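Local coordinates for molybdopterin-guanine dinucleotide biosynthesis adapter protein (Escherichia coli, PDB 1NP6), which binds GTP, hydrolyses it weakly, and may act as an adapter for efficient biosynthesis and use of the molybdopterin-guanine dinucleotide cofactor, at residues 30-42 and 96-109. Residues are numbered along the deposited sequence; the frame is centred on the assembly and turned at random.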
ATOM      1  N   LEU B  30     -17.106  -1.314 -16.131  1.00 40.49           N
ATOM      2  CA  LEU B  30     -17.320  -0.075 -15.391  1.00 40.65           C
ATOM      3  C   LEU B  30     -16.370   1.036 -15.877  1.00 31.92           C
ATOM      4  O   LEU B  30     -16.793   2.171 -16.107  1.00 37.03           O
ATOM      5  CB  LEU B  30     -17.169  -0.314 -13.876  1.00 33.55           C
ATOM      6  CG  LEU B  30     -18.256  -1.171 -13.196  1.00 44.80           C
ATOM      7  CD1 LEU B  30     -17.882  -1.519 -11.752  1.00 30.42           C
ATOM      8  CD2 LEU B  30     -19.647  -0.521 -13.262  1.00 35.20           C
ATOM      9  N   CYS B  31     -15.088   0.693 -16.022  1.00 32.62           N
ATOM     10  CA  CYS B  31     -14.065   1.640 -16.443  1.00 38.56           C
ATOM     11  C   CYS B  31     -14.392   2.223 -17.827  1.00 44.38           C
ATOM     12  O   CYS B  31     -14.112   3.395 -18.096  1.00 43.57           O
ATOM     13  CB  CYS B  31     -12.694   0.960 -16.483  1.00 40.30           C
ATOM     14  SG  CYS B  31     -11.889   0.744 -14.888  1.00 41.88           S
ATOM     15  N   ALA B  32     -15.000   1.407 -18.685  1.00 40.17           N
ATOM     16  CA  ALA B  32     -15.394   1.847 -20.032  1.00 51.00           C
ATOM     17  C   ALA B  32     -16.446   2.959 -20.008  1.00 54.05           C
ATOM     18  O   ALA B  32     -16.478   3.789 -20.910  1.00 56.54           O
ATOM     19  CB  ALA B  32     -15.890   0.676 -20.857  1.00 34.30           C
ATOM     20  N   ARG B  33     -17.303   2.965 -18.983  1.00 48.46           N
ATOM     21  CA  ARG B  33     -18.318   4.014 -18.814  1.00 36.56           C
ATOM     22  C   ARG B  33     -17.794   5.276 -18.088  1.00 33.49           C
ATOM     23  O   ARG B  33     -18.557   6.236 -17.851  1.00 37.00           O
ATOM     24  CB  ARG B  33     -19.550   3.456 -18.090  1.00 47.85           C
ATOM     25  CG  ARG B  33     -20.336   2.405 -18.857  1.00 42.76           C
ATOM     26  CD  ARG B  33     -21.125   1.469 -17.961  1.00 38.00           C
ATOM     27  NE  ARG B  33     -21.561   0.253 -18.648  1.00 45.66           N
ATOM     28  CZ  ARG B  33     -22.769   0.072 -19.166  1.00 44.77           C
ATOM     29  NH1 ARG B  33     -23.684   1.026 -19.090  1.00 62.92           N
ATOM     30  NH2 ARG B  33     -23.070  -1.069 -19.764  1.00 46.41           N
ATOM     31  N   GLY B  34     -16.506   5.247 -17.731  1.00 35.66           N
ATOM     32  CA  GLY B  34     -15.805   6.328 -17.045  1.00 35.36           C
ATOM     33  C   GLY B  34     -15.836   6.226 -15.513  1.00 44.74           C
ATOM     34  O   GLY B  34     -15.396   7.137 -14.815  1.00 42.20           O
ATOM     35  N   ILE B  35     -16.380   5.135 -14.990  1.00 35.91           N
ATOM     36  CA  ILE B  35     -16.338   4.870 -13.546  1.00 34.72           C
ATOM     37  C   ILE B  35     -14.911   4.498 -13.140  1.00 38.39           C
ATOM     38  O   ILE B  35     -14.270   3.696 -13.809  1.00 42.02           O
ATOM     39  CB  ILE B  35     -17.319   3.731 -13.161  1.00 41.82           C
ATOM     40  CG1 ILE B  35     -18.771   4.202 -13.304  1.00 34.41           C
ATOM     41  CG2 ILE B  35     -17.034   3.214 -11.722  1.00 43.19           C
ATOM     42  CD1 ILE B  35     -19.667   3.187 -13.950  1.00 32.10           C
ATOM     43  N   ARG B  36     -14.402   5.087 -12.058  1.00 32.74           N
ATOM     44  CA  ARG B  36     -13.075   4.716 -11.590  1.00 30.03           C
ATOM     45  C   ARG B  36     -13.229   3.883 -10.319  1.00 39.21           C
ATOM     46  O   ARG B  36     -13.424   4.447  -9.248  1.00 33.76           O
ATOM     47  CB  ARG B  36     -12.191   5.950 -11.368  1.00 37.84           C
ATOM     48  CG  ARG B  36     -12.145   6.938 -12.555  1.00 37.48           C
ATOM     49  CD  ARG B  36     -11.680   8.365 -12.181  1.00 43.20           C
ATOM     50  NE  ARG B  36     -12.650   9.081 -11.348  1.00 46.26           N
ATOM     51  CZ  ARG B  36     -12.398  10.182 -10.637  1.00 57.26           C
ATOM     52  NH1 ARG B  36     -11.182  10.733 -10.622  1.00 49.08           N
ATOM     53  NH2 ARG B  36     -13.377  10.739  -9.924  1.00 41.53           N
ATOM     54  N   PRO B  37     -13.186   2.551 -10.446  1.00 43.76           N
ATOM     55  CA  PRO B  37     -13.394   1.656  -9.297  1.00 36.50           C
ATOM     56  C   PRO B  37     -12.156   1.418  -8.421  1.00 39.32           C
ATOM     57  O   PRO B  37     -11.029   1.322  -8.906  1.00 31.31           O
ATOM     58  CB  PRO B  37     -13.833   0.340  -9.951  1.00 38.69           C
ATOM     59  CG  PRO B  37     -13.132   0.332 -11.325  1.00 43.78           C
ATOM     60  CD  PRO B  37     -12.959   1.797 -11.704  1.00 36.17           C
ATOM     61  N   GLY B  38     -12.387   1.338  -7.116  1.00 27.60           N
ATOM     62  CA  GLY B  38     -11.430   0.734  -6.192  1.00 26.51           C
ATOM     63  C   GLY B  38     -11.855  -0.695  -5.867  1.00 19.69           C
ATOM     64  O   GLY B  38     -13.016  -1.084  -6.093  1.00 27.73           O
ATOM     65  N   LEU B  39     -10.920  -1.462  -5.307  1.00 25.35           N
ATOM     66  CA  LEU B  39     -11.142  -2.843  -4.906  1.00 27.56           C
ATOM     67  C   LEU B  39     -10.468  -3.160  -3.562  1.00 27.19           C
ATOM     68  O   LEU B  39      -9.276  -2.875  -3.369  1.00 34.13           O
ATOM     69  CB  LEU B  39     -10.590  -3.815  -5.948  1.00 27.77           C
ATOM     70  CG  LEU B  39     -10.758  -5.325  -5.650  1.00 30.88           C
ATOM     71  CD1 LEU B  39     -12.218  -5.762  -5.663  1.00 30.24           C
ATOM     72  CD2 LEU B  39      -9.982  -6.147  -6.664  1.00 39.17           C
ATOM     73  N   ILE B  40     -11.235  -3.751  -2.650  1.00 33.66           N
ATOM     74  CA  ILE B  40     -10.686  -4.284  -1.393  1.00 24.28           C
ATOM     75  C   ILE B  40     -10.953  -5.798  -1.355  1.00 25.76           C
ATOM     76  O   ILE B  40     -12.100  -6.248  -1.471  1.00 30.87           O
ATOM     77  CB  ILE B  40     -11.336  -3.587  -0.166  1.00 37.78           C
ATOM     78  CG1 ILE B  40     -11.182  -2.060  -0.259  1.00 29.38           C
ATOM     79  CG2 ILE B  40     -10.740  -4.165   1.126  1.00 32.32           C
ATOM     80  CD1 ILE B  40     -11.841  -1.244   0.949  1.00 28.59           C
ATOM     81  N   LYS B  41      -9.894  -6.577  -1.191  1.00 33.94           N
ATOM     82  CA  LYS B  41      -9.969  -8.030  -1.306  1.00 39.55           C
ATOM     83  C   LYS B  41      -9.265  -8.705  -0.121  1.00 36.46           C
ATOM     84  O   LYS B  41      -8.260  -8.196   0.379  1.00 43.30           O
ATOM     85  CB  LYS B  41      -9.276  -8.452  -2.614  1.00 39.38           C
ATOM     86  CG  LYS B  41      -9.306  -9.951  -2.940  1.00 58.06           C
ATOM     87  CD  LYS B  41      -8.589 -10.258  -4.262  1.00 55.07           C
ATOM     88  CE  LYS B  41      -7.936 -11.648  -4.242  1.00 80.41           C
ATOM     89  NZ  LYS B  41      -8.855 -12.766  -4.649  1.00 64.97           N
ATOM     90  N   HIS B  42      -9.789  -9.848   0.310  1.00 35.09           N
ATOM     91  CA  HIS B  42      -9.102 -10.735   1.256  1.00 36.74           C
ATOM     92  C   HIS B  42      -8.399 -11.888   0.533  1.00 42.28           C
ATOM     93  O   HIS B  42      -8.910 -12.398  -0.467  1.00 51.04           O
ATOM     94  CB  HIS B  42     -10.110 -11.296   2.259  1.00 47.41           C
ATOM     95  CG  HIS B  42      -9.481 -11.980   3.431  1.00 49.05           C
ATOM     96  ND1 HIS B  42      -9.382 -13.353   3.527  1.00 52.00           N
ATOM     97  CD2 HIS B  42      -8.932 -11.483   4.564  1.00 53.27           C
ATOM     98  CE1 HIS B  42      -8.796 -13.671   4.667  1.00 46.04           C
ATOM     99  NE2 HIS B  42      -8.515 -12.556   5.316  1.00 51.48           N
ATOM    100  N   MET B  96      -7.645   4.569   1.331  1.00 30.85           N
ATOM    101  CA  MET B  96      -7.641   4.826  -0.129  1.00 42.51           C
ATOM    102  C   MET B  96      -7.720   6.326  -0.426  1.00 45.94           C
ATOM    103  O   MET B  96      -8.227   7.094   0.403  1.00 29.17           O
ATOM    104  CB  MET B  96      -8.797   4.076  -0.822  1.00 38.40           C
ATOM    105  CG  MET B  96      -8.538   2.575  -0.979  1.00 43.96           C
ATOM    106  SD  MET B  96      -9.935   1.617  -1.640  1.00 40.40           S
ATOM    107  CE  MET B  96      -9.146   0.463  -2.617  1.00 30.85           C
ATOM    108  N   ASP B  97      -7.204   6.746  -1.588  1.00 27.37           N
ATOM    109  CA  ASP B  97      -7.306   8.139  -2.028  1.00 34.22           C
ATOM    110  C   ASP B  97      -8.623   8.296  -2.800  1.00 46.95           C
ATOM    111  O   ASP B  97      -8.679   8.078  -4.028  1.00 29.06           O
ATOM    112  CB  ASP B  97      -6.082   8.531  -2.892  1.00 38.75           C
ATOM    113  CG  ASP B  97      -6.086  10.008  -3.322  1.00 57.55           C
ATOM    114  OD1 ASP B  97      -6.987  10.767  -2.902  1.00 43.69           O
ATOM    115  OD2 ASP B  97      -5.217  10.498  -4.091  1.00 46.50           O
ATOM    116  N   THR B  98      -9.683   8.662  -2.074  1.00 31.48           N
ATOM    117  CA  THR B  98     -11.049   8.657  -2.626  1.00 36.51           C
ATOM    118  C   THR B  98     -11.359   9.860  -3.508  1.00 40.51           C
ATOM    119  O   THR B  98     -12.396   9.894  -4.181  1.00 48.15           O
ATOM    120  CB  THR B  98     -12.123   8.538  -1.501  1.00 40.70           C
ATOM    121  OG1 THR B  98     -11.697   9.275  -0.346  1.00 43.66           O
ATOM    122  CG2 THR B  98     -12.227   7.102  -1.005  1.00 38.44           C
ATOM    123  N   SER B  99     -10.459  10.838  -3.497  1.00 42.66           N
ATOM    124  CA  SER B  99     -10.516  11.971  -4.410  1.00 51.28           C
ATOM    125  C   SER B  99     -10.406  11.539  -5.885  1.00 56.92           C
ATOM    126  O   SER B  99     -10.779  12.297  -6.780  1.00 51.59           O
ATOM    127  CB  SER B  99      -9.418  12.989  -4.058  1.00 53.42           C
ATOM    128  OG  SER B  99      -8.202  12.720  -4.749  1.00 58.31           O
ATOM    129  N   LYS B 100      -9.896  10.328  -6.127  1.00 44.99           N
ATOM    130  CA  LYS B 100      -9.702   9.815  -7.493  1.00 39.00           C
ATOM    131  C   LYS B 100     -10.532   8.550  -7.777  1.00 44.91           C
ATOM    132  O   LYS B 100     -10.261   7.832  -8.747  1.00 37.57           O
ATOM    133  CB  LYS B 100      -8.223   9.496  -7.748  1.00 54.96           C
ATOM    134  CG  LYS B 100      -7.234  10.613  -7.487  1.00 66.48           C
ATOM    135  CD  LYS B 100      -5.831  10.033  -7.277  1.00 80.11           C
ATOM    136  CE  LYS B 100      -4.791  10.695  -8.173  1.00 85.69           C
ATOM    137  NZ  LYS B 100      -3.645  11.257  -7.396  1.00 77.34           N
ATOM    138  N   LEU B 101     -11.515   8.261  -6.923  1.00 43.83           N
ATOM    139  CA  LEU B 101     -12.354   7.059  -7.066  1.00 46.48           C
ATOM    140  C   LEU B 101     -13.829   7.415  -6.982  1.00 43.88           C
ATOM    141  O   LEU B 101     -14.196   8.394  -6.332  1.00 38.64           O
ATOM    142  CB  LEU B 101     -12.027   6.009  -5.984  1.00 36.96           C
ATOM    143  CG  LEU B 101     -10.643   5.335  -5.913  1.00 42.82           C
ATOM    144  CD1 LEU B 101     -10.548   4.469  -4.658  1.00 31.93           C
ATOM    145  CD2 LEU B 101     -10.264   4.491  -7.168  1.00 29.27           C
ATOM    146  N   ASP B 102     -14.670   6.597  -7.610  1.00 35.68           N
ATOM    147  CA  ASP B 102     -16.128   6.779  -7.600  1.00 37.16           C
ATOM    148  C   ASP B 102     -16.893   5.707  -6.827  1.00 35.21           C
ATOM    149  O   ASP B 102     -18.045   5.915  -6.461  1.00 44.11           O
ATOM    150  CB  ASP B 102     -16.653   6.792  -9.039  1.00 38.72           C
ATOM    151  CG  ASP B 102     -15.983   7.851  -9.892  1.00 48.50           C
ATOM    152  OD1 ASP B 102     -15.995   9.028  -9.486  1.00 40.65           O
ATOM    153  OD2 ASP B 102     -15.412   7.604 -10.981  1.00 43.01           O
ATOM    154  N   LEU B 103     -16.249   4.559  -6.606  1.00 34.44           N
ATOM    155  CA  LEU B 103     -16.902   3.334  -6.162  1.00 38.50           C
ATOM    156  C   LEU B 103     -15.849   2.361  -5.662  1.00 45.08           C
ATOM    157  O   LEU B 103     -14.854   2.137  -6.337  1.00 34.21           O
ATOM    158  CB  LEU B 103     -17.637   2.672  -7.339  1.00 40.13           C
ATOM    159  CG  LEU B 103     -18.212   1.270  -7.148  1.00 40.54           C
ATOM    160  CD1 LEU B 103     -19.577   1.337  -6.418  1.00 41.43           C
ATOM    161  CD2 LEU B 103     -18.343   0.552  -8.477  1.00 49.27           C
ATOM    162  N   ILE B 104     -16.073   1.765  -4.496  1.00 30.44           N
ATOM    163  CA  ILE B 104     -15.167   0.732  -4.011  1.00 28.96           C
ATOM    164  C   ILE B 104     -15.872  -0.620  -3.941  1.00 40.98           C
ATOM    165  O   ILE B 104     -16.856  -0.778  -3.211  1.00 32.38           O
ATOM    166  CB  ILE B 104     -14.568   1.149  -2.635  1.00 35.47           C
ATOM    167  CG1 ILE B 104     -13.706   2.412  -2.772  1.00 30.50           C
ATOM    168  CG2 ILE B 104     -13.756   0.030  -2.024  1.00 28.04           C
ATOM    169  CD1 ILE B 104     -13.424   3.141  -1.420  1.00 35.57           C
ATOM    170  N   LEU B 105     -15.356  -1.600  -4.694  1.00 27.47           N
ATOM    171  CA  LEU B 105     -15.864  -2.970  -4.662  1.00 32.03           C
ATOM    172  C   LEU B 105     -15.188  -3.772  -3.542  1.00 33.04           C
ATOM    173  O   LEU B 105     -13.998  -3.582  -3.300  1.00 30.59           O
ATOM    174  CB  LEU B 105     -15.651  -3.676  -6.012  1.00 27.50           C
ATOM    175  CG  LEU B 105     -16.246  -2.941  -7.225  1.00 37.30           C
ATOM    176  CD1 LEU B 105     -15.643  -3.416  -8.565  1.00 36.15           C
ATOM    177  CD2 LEU B 105     -17.770  -3.092  -7.240  1.00 47.88           C
ATOM    178  N   VAL B 106     -15.944  -4.674  -2.900  1.00 36.24           N
ATOM    179  CA  VAL B 106     -15.447  -5.453  -1.744  1.00 24.32           C
ATOM    180  C   VAL B 106     -15.702  -6.944  -1.899  1.00 24.27           C
ATOM    181  O   VAL B 106     -16.824  -7.357  -2.214  1.00 31.30           O
ATOM    182  CB  VAL B 106     -16.078  -4.953  -0.410  1.00 36.73           C
ATOM    183  CG1 VAL B 106     -15.475  -5.708   0.805  1.00 35.26           C
ATOM    184  CG2 VAL B 106     -15.903  -3.452  -0.279  1.00 31.81           C
ATOM    185  N   GLU B 107     -14.666  -7.757  -1.671  1.00 29.10           N
ATOM    186  CA  GLU B 107     -14.723  -9.204  -1.926  1.00 31.79           C
ATOM    187  C   GLU B 107     -13.834 -10.096  -1.013  1.00 49.24           C
ATOM    188  O   GLU B 107     -12.709  -9.732  -0.674  1.00 46.44           O
ATOM    189  CB  GLU B 107     -14.332  -9.440  -3.393  1.00 43.38           C
ATOM    190  CG  GLU B 107     -13.917 -10.857  -3.708  1.00 58.64           C
ATOM    191  CD  GLU B 107     -13.041 -10.929  -4.928  1.00 54.88           C
ATOM    192  OE1 GLU B 107     -12.047 -10.176  -4.991  1.00 56.75           O
ATOM    193  OE2 GLU B 107     -13.364 -11.732  -5.825  1.00 64.30           O
ATOM    194  N   GLY B 108     -14.348 -11.268  -0.633  1.00 54.99           N
ATOM    195  CA  GLY B 108     -13.549 -12.305   0.017  1.00 50.18           C
ATOM    196  C   GLY B 108     -13.526 -12.317   1.544  1.00 53.33           C
ATOM    197  O   GLY B 108     -12.913 -13.205   2.154  1.00 51.31           O
ATOM    198  N   PHE B 109     -14.189 -11.340   2.156  1.00 43.80           N
ATOM    199  CA  PHE B 109     -14.266 -11.237   3.620  1.00 46.06           C
ATOM    200  C   PHE B 109     -15.402 -12.089   4.201  1.00 56.42           C
ATOM    201  O   PHE B 109     -16.494 -12.165   3.628  1.00 51.23           O
ATOM    202  CB  PHE B 109     -14.436  -9.774   4.053  1.00 36.36           C
ATOM    203  CG  PHE B 109     -13.209  -8.909   3.803  1.00 54.86           C
ATOM    204  CD1 PHE B 109     -13.011  -8.291   2.565  1.00 47.21           C
ATOM    205  CD2 PHE B 109     -12.257  -8.712   4.805  1.00 58.58           C
ATOM    206  CE1 PHE B 109     -11.875  -7.511   2.320  1.00 50.72           C
ATOM    207  CE2 PHE B 109     -11.122  -7.924   4.577  1.00 47.19           C
ATOM    208  CZ  PHE B 109     -10.932  -7.321   3.332  1.00 61.10           C
TER
HETATM  209  O   HOH W   1     -10.879 -11.223  -7.007  1.00 65.76           O
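Strands 37-42 and 103-107 run parallel, their axes 25° apart, and Gly38, Ile40 and His42 alternate with Leu105 and Glu107 as amide donors along the ladder. The pair exemplifies how a P-loop NTPase sheet is assembled: strand 103-107 lies between 37-42 and the Walker A strand 8-12, and 37-42 pairs in turn with a strand of the second subunit. Just ahead of Gly38, Arg36 grips Asp102 in a side-on, bidentate salt bridge: NE reaches OD2 at 3.2 Å from above the carboxylate plane, and NH2 reaches OD1. OD2 also takes the Arg36 backbone N on its anti lone pair at 2.9 Å, while Asp102 N returns a nearly straight bond to Arg36 O. An alanine at Asp102, a predicted GTP-site residue, would probably leave the guanidinium and backbone N of Arg36 without these acceptors. On one face of the sheet Ile40 packs CG1 against Ile104 CG2, 3.8 Å away, and Met96 CE. On the other, Lys41 CG and CD run beside Glu107 OE1, with NZ 4.1 Å from OE1, beyond a salt bridge; Glu107 touches Thr20 of the inferred P-loop GTP site. His42 hydrogen-bonds Glu85 OE2 through NE2, while its CB sits 4.0 Å above the Phe109 ring centre, a CH-pi contact 1° off the normal.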